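Long-range contacts in putative fimbrium anchoring subunit Fim4B (Bacteroides ovatus, PDB 5CAG), which probably serves as an anchoring subunit that holds fimbriae at the bacterial outer membrane: residues T96-G101 with K109-P114; G164-L169 with G229-I234; S142-Y147 with T203-V208. All coordinates share one frame; numbering follows the deposited sequence.

Contact 1: T96-G101 with K109-P114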
loop_
_atom_site.group_PDB
_atom_site.type_symbol
_atom_site.label_atom_id
_atom_site.label_comp_id
_atom_site.label_asym_id
_atom_site.label_seq_id
_atom_site.Cartn_x
_atom_site.Cartn_y
_atom_site.Cartn_z
ATOM N N THR A 96 -1.756 -4.425 -6.033
ATOM C CA THR A 96 -1.094 -5.730 -5.941
ATOM C C THR A 96 -1.701 -6.714 -6.920
ATOM O O THR A 96 -2.852 -6.549 -7.331
ATOM C CB THR A 96 -1.184 -6.282 -4.555
ATOM O OG1 THR A 96 -2.527 -6.111 -4.082
ATOM C CG2 THR A 96 -0.142 -5.682 -3.644
ATOM N N GLY A 97 -0.941 -7.741 -7.280
ATOM C CA GLY A 97 -1.459 -8.753 -8.193
ATOM C C GLY A 97 -2.433 -9.713 -7.540
ATOM O O GLY A 97 -2.477 -9.801 -6.308
ATOM N N ASN A 98 -3.226 -10.443 -8.354
ATOM C CA ASN A 98 -4.107 -11.478 -7.816
ATOM C C ASN A 98 -3.259 -12.717 -7.494
ATOM O O ASN A 98 -2.283 -12.961 -8.203
ATOM C CB ASN A 98 -5.214 -11.792 -8.772
ATOM C CG ASN A 98 -6.374 -10.869 -8.638
ATOM O OD1 ASN A 98 -6.544 -9.939 -9.421
ATOM N ND2 ASN A 98 -7.220 -11.127 -7.652
ATOM N N CYS A 99 -3.568 -13.440 -6.392
ATOM C CA CYS A 99 -2.799 -14.612 -5.932
ATOM C C CYS A 99 -2.874 -15.714 -6.947
ATOM O O CYS A 99 -3.915 -16.360 -7.134
ATOM C CB CYS A 99 -3.247 -15.105 -4.560
ATOM S SG CYS A 99 -3.324 -13.814 -3.311
ATOM N N ASN A 100 -1.765 -15.914 -7.619
ATOM C CA ASN A 100 -1.706 -16.923 -8.639
ATOM C C ASN A 100 -0.812 -18.016 -8.152
ATOM O O ASN A 100 0.075 -17.777 -7.319
ATOM C CB ASN A 100 -1.222 -16.320 -9.968
ATOM C CG ASN A 100 -2.181 -15.317 -10.619
ATOM O OD1 ASN A 100 -3.426 -15.427 -10.554
ATOM N ND2 ASN A 100 -1.610 -14.329 -11.314
ATOM N N GLY A 101 -1.096 -19.221 -8.627
ATOM C CA GLY A 101 -0.301 -20.397 -8.313
ATOM C C GLY A 101 -0.406 -20.979 -6.922
ATOM O O GLY A 101 0.402 -21.846 -6.556
ATOM N N LYS A 109 -9.266 -15.194 -6.470
ATOM C CA LYS A 109 -10.144 -14.045 -6.293
ATOM C C LYS A 109 -9.496 -13.006 -5.350
ATOM O O LYS A 109 -9.968 -11.869 -5.265
ATOM C CB LYS A 109 -11.514 -14.527 -5.767
ATOM C CG LYS A 109 -12.354 -15.186 -6.872
ATOM C CD LYS A 109 -13.392 -16.236 -6.389
ATOM C CE LYS A 109 -12.997 -17.684 -6.661
ATOM N NZ LYS A 109 -12.793 -17.986 -8.110
HETATM N N MSE A 110 -8.414 -13.402 -4.657
HETATM C CA MSE A 110 -7.670 -12.583 -3.697
HETATM C C MSE A 110 -6.431 -11.920 -4.319
HETATM O O MSE A 110 -5.951 -12.348 -5.368
HETATM C CB MSE A 110 -7.210 -13.444 -2.522
HETATM C CG MSE A 110 -8.320 -14.202 -1.849
HETATM SE SE MSE A 110 -7.594 -15.333 -0.435
HETATM C CE MSE A 110 -9.177 -16.367 0.009
ATOM N N VAL A 111 -5.904 -10.886 -3.635
ATOM C CA VAL A 111 -4.716 -10.110 -4.008
ATOM C C VAL A 111 -3.630 -10.211 -2.909
ATOM O O VAL A 111 -3.947 -10.449 -1.748
ATOM C CB VAL A 111 -5.084 -8.643 -4.301
ATOM C CG1 VAL A 111 -6.088 -8.552 -5.449
ATOM C CG2 VAL A 111 -5.611 -7.944 -3.048
ATOM N N TRP A 112 -2.368 -10.021 -3.275
ATOM C CA TRP A 112 -1.265 -10.118 -2.327
ATOM C C TRP A 112 -1.217 -8.926 -1.401
ATOM O O TRP A 112 -1.682 -7.857 -1.787
ATOM C CB TRP A 112 0.065 -10.209 -3.068
ATOM C CG TRP A 112 0.175 -11.333 -4.047
ATOM C CD1 TRP A 112 0.129 -11.241 -5.404
ATOM C CD2 TRP A 112 0.450 -12.706 -3.748
ATOM N NE1 TRP A 112 0.302 -12.484 -5.972
ATOM C CE2 TRP A 112 0.523 -13.398 -4.978
ATOM C CE3 TRP A 112 0.638 -13.427 -2.556
ATOM C CZ2 TRP A 112 0.776 -14.771 -5.049
ATOM C CZ3 TRP A 112 0.917 -14.783 -2.631
ATOM C CH2 TRP A 112 0.978 -15.442 -3.862
ATOM N N SER A 113 -0.651 -9.099 -0.178
ATOM C CA SER A 113 -0.474 -7.994 0.785
ATOM C C SER A 113 0.606 -7.061 0.256
ATOM O O SER A 113 1.590 -7.538 -0.323
ATOM C CB SER A 113 -0.115 -8.485 2.190
ATOM O OG SER A 113 0.071 -9.891 2.264
ATOM N N PRO A 114 0.386 -5.734 0.339
ATOM C CA PRO A 114 1.354 -4.798 -0.228
ATOM C C PRO A 114 2.627 -4.718 0.587
ATOM O O PRO A 114 2.556 -4.689 1.807
ATOM C CB PRO A 114 0.598 -3.476 -0.203
ATOM C CG PRO A 114 -0.352 -3.603 0.899
ATOM C CD PRO A 114 -0.786 -5.019 0.880
#
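Thr96 sits against Trp112 where one long connection between strands 93-96 and 118-127 folds back on itself; the returning arm meets the outgoing one in a single beta bridge, Asn98 with Val111. The returning arm is held in turn by backbone hydrogen bonds from Val111 to Pro186 and Tyr188, which tie it to the start of strand 187-193. Thr96 comes first. Its hydroxyl OG1 donates to Trp112 O at 3.0 Å, in the carbonyl plane, while CG2 lies against CA of Pro114. At Gly97 the backbone takes over: Trp112 N gives a hydrogen bond of 3.0 Å to Gly97 O, and this same oxygen receives a CA-H contact from Val111. Asn98 bends its amide back to the other arm, CG anti to its own carbonyl carbon (chi1 -85°). From there ND2 reaches Met110 O at 2.9 Å, coming from above the carbonyl plane rather than along a lone pair, and also bonds Gln185 OE1. Cys99 N grips Met110 O from the opposite face of that plane at 2.8 Å, which leaves the one oxygen clamped between a side-chain amide and a backbone N-H. The Cys99 side chain fills the angle between Met110 and Trp112, its sulfur near CB of the selenomethionine Met110. Cys99 SG stands over one face of the Trp112 indole, a Cys sulfur-aromatic contact, 4.1 Å from the centroid of the six-membered ring and 15° off its normal. Last comes Asn100, whose N lies 3.8 Å from Trp112 CZ2, oblique to the ring.

Contact 2: G164-L169 with G229-I234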
loop_
_atom_site.group_PDB
_atom_site.type_symbol
_atom_site.label_atom_id
_atom_site.label_comp_id
_atom_site.label_asym_id
_atom_site.label_seq_id
_atom_site.Cartn_x
_atom_site.Cartn_y
_atom_site.Cartn_z
ATOM N N GLY A 164 -5.886 -17.075 5.351
ATOM C CA GLY A 164 -6.551 -15.859 5.789
ATOM C C GLY A 164 -6.795 -14.864 4.670
ATOM O O GLY A 164 -6.029 -14.788 3.704
ATOM N N SER A 165 -7.859 -14.085 4.807
ATOM C CA SER A 165 -8.233 -13.018 3.887
ATOM C C SER A 165 -8.886 -11.917 4.688
ATOM O O SER A 165 -9.526 -12.194 5.714
ATOM C CB SER A 165 -9.153 -13.509 2.775
ATOM O OG SER A 165 -10.189 -14.383 3.204
ATOM N N ILE A 166 -8.683 -10.665 4.267
ATOM C CA ILE A 166 -9.279 -9.528 4.953
ATOM C C ILE A 166 -9.887 -8.593 3.900
ATOM O O ILE A 166 -9.216 -8.124 2.965
ATOM C CB ILE A 166 -8.306 -8.838 5.936
ATOM C CG1 ILE A 166 -8.981 -7.711 6.717
ATOM C CG2 ILE A 166 -7.031 -8.374 5.259
ATOM C CD1 ILE A 166 -8.825 -7.803 8.146
ATOM N N ASP A 167 -11.198 -8.409 4.038
ATOM C CA ASP A 167 -12.020 -7.578 3.181
ATOM C C ASP A 167 -12.272 -6.255 3.832
ATOM O O ASP A 167 -12.384 -6.198 5.055
ATOM C CB ASP A 167 -13.352 -8.274 2.927
ATOM C CG ASP A 167 -13.382 -9.075 1.656
ATOM O OD1 ASP A 167 -13.096 -8.492 0.577
ATOM O OD2 ASP A 167 -13.754 -10.272 1.722
ATOM N N GLY A 168 -12.402 -5.208 3.024
ATOM C CA GLY A 168 -12.723 -3.876 3.524
ATOM C C GLY A 168 -11.565 -2.922 3.726
ATOM O O GLY A 168 -11.797 -1.762 4.066
ATOM N N LEU A 169 -10.317 -3.386 3.555
ATOM C CA LEU A 169 -9.164 -2.502 3.730
ATOM C C LEU A 169 -8.705 -1.991 2.375
ATOM O O LEU A 169 -9.182 -2.469 1.356
ATOM C CB LEU A 169 -8.017 -3.182 4.492
ATOM C CG LEU A 169 -8.291 -3.611 5.928
ATOM C CD1 LEU A 169 -7.078 -4.279 6.514
ATOM C CD2 LEU A 169 -8.643 -2.477 6.775
ATOM N N GLY A 229 -17.800 1.239 5.413
ATOM C CA GLY A 229 -17.034 0.044 5.072
ATOM C C GLY A 229 -16.831 -0.911 6.233
ATOM O O GLY A 229 -16.258 -0.531 7.262
ATOM N N ALA A 230 -17.307 -2.157 6.066
ATOM C CA ALA A 230 -17.182 -3.219 7.056
ATOM C C ALA A 230 -15.882 -3.963 6.836
ATOM O O ALA A 230 -15.490 -4.179 5.687
ATOM C CB ALA A 230 -18.357 -4.162 6.949
ATOM N N ILE A 231 -15.188 -4.330 7.922
ATOM C CA ILE A 231 -13.909 -5.026 7.819
ATOM C C ILE A 231 -14.077 -6.449 8.303
ATOM O O ILE A 231 -14.319 -6.678 9.483
ATOM C CB ILE A 231 -12.787 -4.277 8.547
ATOM C CG1 ILE A 231 -12.662 -2.858 7.972
ATOM C CG2 ILE A 231 -11.463 -5.034 8.408
ATOM C CD1 ILE A 231 -11.688 -1.988 8.661
ATOM N N ILE A 232 -13.941 -7.411 7.382
ATOM C CA ILE A 232 -14.153 -8.813 7.694
ATOM C C ILE A 232 -12.909 -9.686 7.459
ATOM O O ILE A 232 -12.336 -9.739 6.368
ATOM C CB ILE A 232 -15.380 -9.336 6.917
ATOM C CG1 ILE A 232 -16.665 -8.755 7.496
ATOM C CG2 ILE A 232 -15.459 -10.847 6.947
ATOM C CD1 ILE A 232 -17.189 -7.651 6.733
ATOM N N LEU A 233 -12.530 -10.383 8.520
ATOM C CA LEU A 233 -11.455 -11.348 8.584
ATOM C C LEU A 233 -12.066 -12.704 8.318
ATOM O O LEU A 233 -13.099 -13.026 8.924
ATOM C CB LEU A 233 -10.824 -11.301 9.968
ATOM C CG LEU A 233 -9.379 -11.626 10.035
ATOM C CD1 LEU A 233 -8.774 -11.044 11.281
ATOM C CD2 LEU A 233 -9.170 -13.097 10.031
ATOM N N ILE A 234 -11.475 -13.478 7.368
ATOM C CA ILE A 234 -11.981 -14.804 6.989
ATOM C C ILE A 234 -10.874 -15.805 7.160
ATOM O O ILE A 234 -9.794 -15.625 6.611
ATOM C CB ILE A 234 -12.608 -14.902 5.563
ATOM C CG1 ILE A 234 -13.543 -13.709 5.210
ATOM C CG2 ILE A 234 -13.371 -16.212 5.426
ATOM C CD1 ILE A 234 -12.839 -12.460 4.424
#
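Ser165 to Asp167 and Ile232 to Ile234 form an antiparallel beta ladder joining the end of strand 159-167 to the start of strand 232-239, in a beta-rich fold consistent with the transthyretin clan. Ser165 with Ile234 and Asp167 with Ile232 are the hydrogen-bonded pairs, each closed by two bonds; the straightest runs from Asp167 N to Ile232 O, 2.9 Å with an angle of 173° at the hydrogen. Between them Ile166 and Leu233 make the non-hydrogen-bonded pair, on the face where Ile166 CD1 meets Leu233 CG at 4.3 Å and where Phe189 touches both side chains. Ile166 sends CG1 anti to its backbone N (chi1 -176°), and CD1 comes to 3.8 Å from Ile231 CG2. The CD1 of Ile231 reaches the other way, to Leu169 CD2 at 3.6 Å, the two side chains crossing at about a right angle. Gly168, at a positive phi of 98°, lets the chain leave the ladder with its CA close to Ala230 O. On the face that carries Ser165, Asp167, Ile232 and Ile234, the Ile234 side chain leans across the strand: CB lies 3.4 Å from Ser165 OG, and CD1 lies 3.6 Å from Asp167 OD2. Ile166, Leu233 and Phe189 thus pack together on one apolar face, the other is mixed, with two side-chain oxygens against Ile234, and the four backbone bonds supply the directional hold.

Contact 3: S142-Y147 with T203-V208. With SO4 (sulfate ion), chain D.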
loop_
_atom_site.group_PDB
_atom_site.type_symbol
_atom_site.label_atom_id
_atom_site.label_comp_id
_atom_site.label_asym_id
_atom_site.label_seq_id
_atom_site.Cartn_x
_atom_site.Cartn_y
_atom_site.Cartn_z
ATOM N N SER A 142 5.408 6.518 4.854
ATOM C CA SER A 142 5.056 5.116 4.714
ATOM C C SER A 142 3.556 5.022 4.618
ATOM O O SER A 142 2.866 5.368 5.571
ATOM C CB SER A 142 5.599 4.268 5.849
ATOM O OG SER A 142 5.345 2.917 5.493
ATOM N N VAL A 143 3.042 4.639 3.440
ATOM C CA VAL A 143 1.598 4.559 3.208
ATOM C C VAL A 143 1.061 3.122 3.368
ATOM O O VAL A 143 -0.081 2.859 3.019
ATOM C CB VAL A 143 1.245 5.145 1.836
ATOM C CG1 VAL A 143 1.524 6.639 1.807
ATOM C CG2 VAL A 143 2.002 4.432 0.726
ATOM N N VAL A 144 1.868 2.206 3.916
ATOM C CA VAL A 144 1.436 0.828 4.150
ATOM C C VAL A 144 1.413 0.560 5.650
ATOM O O VAL A 144 2.457 0.672 6.293
ATOM C CB VAL A 144 2.325 -0.199 3.427
ATOM C CG1 VAL A 144 1.898 -1.614 3.790
ATOM C CG2 VAL A 144 2.307 0.005 1.925
ATOM N N LYS A 145 0.226 0.214 6.198
ATOM C CA LYS A 145 0.018 -0.119 7.618
ATOM C C LYS A 145 0.229 -1.633 7.823
ATOM O O LYS A 145 -0.258 -2.418 7.012
ATOM C CB LYS A 145 -1.403 0.302 8.109
ATOM C CG LYS A 145 -1.679 1.818 8.300
ATOM C CD LYS A 145 -2.947 2.108 9.181
ATOM C CE LYS A 145 -3.200 3.575 9.609
ATOM N NZ LYS A 145 -4.295 4.295 8.843
ATOM N N LYS A 146 0.979 -2.039 8.872
ATOM C CA LYS A 146 1.159 -3.454 9.231
ATOM C C LYS A 146 0.121 -3.843 10.293
ATOM O O LYS A 146 -0.151 -3.062 11.213
ATOM C CB LYS A 146 2.554 -3.750 9.791
ATOM C CG LYS A 146 3.751 -3.439 8.919
ATOM C CD LYS A 146 5.006 -3.490 9.803
ATOM C CE LYS A 146 6.292 -3.097 9.117
ATOM N NZ LYS A 146 7.351 -2.705 10.096
ATOM N N TYR A 147 -0.411 -5.063 10.198
ATOM C CA TYR A 147 -1.366 -5.624 11.153
ATOM C C TYR A 147 -0.942 -7.038 11.548
ATOM O O TYR A 147 -0.272 -7.732 10.776
ATOM C CB TYR A 147 -2.768 -5.674 10.563
ATOM C CG TYR A 147 -3.327 -4.370 10.048
ATOM C CD1 TYR A 147 -3.065 -3.943 8.749
ATOM C CD2 TYR A 147 -4.248 -3.641 10.797
ATOM C CE1 TYR A 147 -3.625 -2.774 8.243
ATOM C CE2 TYR A 147 -4.825 -2.473 10.298
ATOM C CZ TYR A 147 -4.510 -2.041 9.017
ATOM O OH TYR A 147 -5.063 -0.879 8.514
ATOM N N THR A 203 -0.769 -6.718 5.752
ATOM C CA THR A 203 -0.616 -5.282 5.524
ATOM C C THR A 203 -1.691 -4.769 4.593
ATOM O O THR A 203 -2.254 -5.545 3.822
ATOM C CB THR A 203 0.737 -4.970 4.895
ATOM O OG1 THR A 203 0.823 -5.645 3.646
ATOM C CG2 THR A 203 1.905 -5.323 5.776
ATOM N N ALA A 204 -1.936 -3.461 4.627
ATOM C CA ALA A 204 -2.876 -2.766 3.762
ATOM C C ALA A 204 -2.443 -1.312 3.625
ATOM O O ALA A 204 -1.678 -0.815 4.458
ATOM C CB ALA A 204 -4.275 -2.856 4.337
ATOM N N PHE A 205 -2.902 -0.627 2.571
ATOM C CA PHE A 205 -2.589 0.781 2.401
ATOM C C PHE A 205 -3.368 1.604 3.407
ATOM O O PHE A 205 -4.449 1.183 3.857
ATOM C CB PHE A 205 -2.899 1.254 0.969
ATOM C CG PHE A 205 -1.949 0.704 -0.070
ATOM C CD1 PHE A 205 -0.606 1.075 -0.079
ATOM C CD2 PHE A 205 -2.385 -0.210 -1.020
ATOM C CE1 PHE A 205 0.283 0.536 -1.026
ATOM C CE2 PHE A 205 -1.493 -0.743 -1.962
ATOM C CZ PHE A 205 -0.169 -0.358 -1.963
ATOM N N LYS A 206 -2.805 2.777 3.786
ATOM C CA LYS A 206 -3.463 3.769 4.656
ATOM C C LYS A 206 -4.756 4.229 3.970
ATOM O O LYS A 206 -4.784 4.324 2.732
ATOM C CB LYS A 206 -2.542 4.984 4.892
ATOM C CG LYS A 206 -1.554 4.855 6.023
ATOM C CD LYS A 206 -0.828 6.183 6.259
ATOM C CE LYS A 206 0.178 6.062 7.385
ATOM N NZ LYS A 206 1.196 7.138 7.358
ATOM N N GLN A 207 -5.821 4.494 4.735
ATOM C CA GLN A 207 -7.068 4.962 4.113
ATOM C C GLN A 207 -6.837 6.343 3.497
ATOM O O GLN A 207 -7.329 6.642 2.398
ATOM C CB GLN A 207 -8.210 4.997 5.135
ATOM C CG GLN A 207 -9.581 4.757 4.536
ATOM C CD GLN A 207 -10.636 4.983 5.580
ATOM O OE1 GLN A 207 -11.132 6.099 5.745
ATOM N NE2 GLN A 207 -10.951 3.947 6.350
ATOM N N VAL A 208 -6.056 7.173 4.226
ATOM C CA VAL A 208 -5.667 8.518 3.834
ATOM C C VAL A 208 -4.271 8.839 4.328
ATOM O O VAL A 208 -3.931 8.530 5.485
ATOM C CB VAL A 208 -6.636 9.632 4.333
ATOM C CG1 VAL A 208 -6.434 10.921 3.535
ATOM C CG2 VAL A 208 -8.096 9.206 4.261
HETATM S S SO4 D . 10.324 -0.557 8.075
HETATM O O1 SO4 D . 10.483 -1.750 7.233
HETATM O O2 SO4 D . 11.631 -0.039 8.466
HETATM O O3 SO4 D . 9.580 0.467 7.332
HETATM O O4 SO4 D . 9.594 -0.906 9.290
#
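Phe205 and Tyr147 are the two rings that meet the opposite strand. At the edge of the Phe205 ring lies Val143 O, 3.6 Å from CD1, while CG2 of Val144 approaches CE1 obliquely at 3.6 Å. Near the plane of the Tyr147 ring, Thr203 CA sits at the edge, and Ala204 CB comes in obliquely, 4.0 Å from CE1; outside these segments the ring of Phe202 meets it with planes almost parallel. The backbones form an antiparallel ladder joining strand 134-154 to the end of strand 197-205. Lys145 and Ala204 are the hydrogen-bonded pair, Lys145 N to Ala204 O at 2.8 Å and Ala204 N back to Lys145 O, with Val144-Phe205 and Lys146-Thr203 the non-hydrogen-bonded pairs flanking it. Past the strand ends, Lys206 N still bonds Val143 O. The Lys206 side chain, extended beyond CG, crosses Lys145 at about a right angle, CG to CG 3.8 Å, and carries NZ to Ser142 O at 3.0 Å. That ammonium also forms a salt bridge with Glu141. Lys146 lies alongside Thr203, pointing the same way, and its extended chain takes NZ to O4 of a sulfate ion, 3.0 Å away, which Thr30 OG1 also binds. Lys145 NZ and Lys206 NZ stay 6.4 Å apart; Glu141, and more weakly Glu210, would probably offset part of the like charge.

How the contacts relate
The three contacts lie 14 to 16 Å apart, centre to centre, and each touches the other two. Contact 1 reaches contact 3 through Pro114, whose O probably accepts a hydrogen bond from Thr203 OG1 at 2.7 Å, and whose ring rests on Phe205, CB to CZ 3.7 Å. Its tie to contact 2 is looser: Met110 CE packs on Ser165 OG. Contacts 2 and 3 share an apolar join, Leu169 CB on Ala204 CB at 3.8 Å, and their segments alternate along the chain, whereas contact 1 closes before either opens. Separate sulfate ions lie near Asn100 of contact 1 and at Lys146 NZ of contact 3; both probably come from the crystallisation liquor.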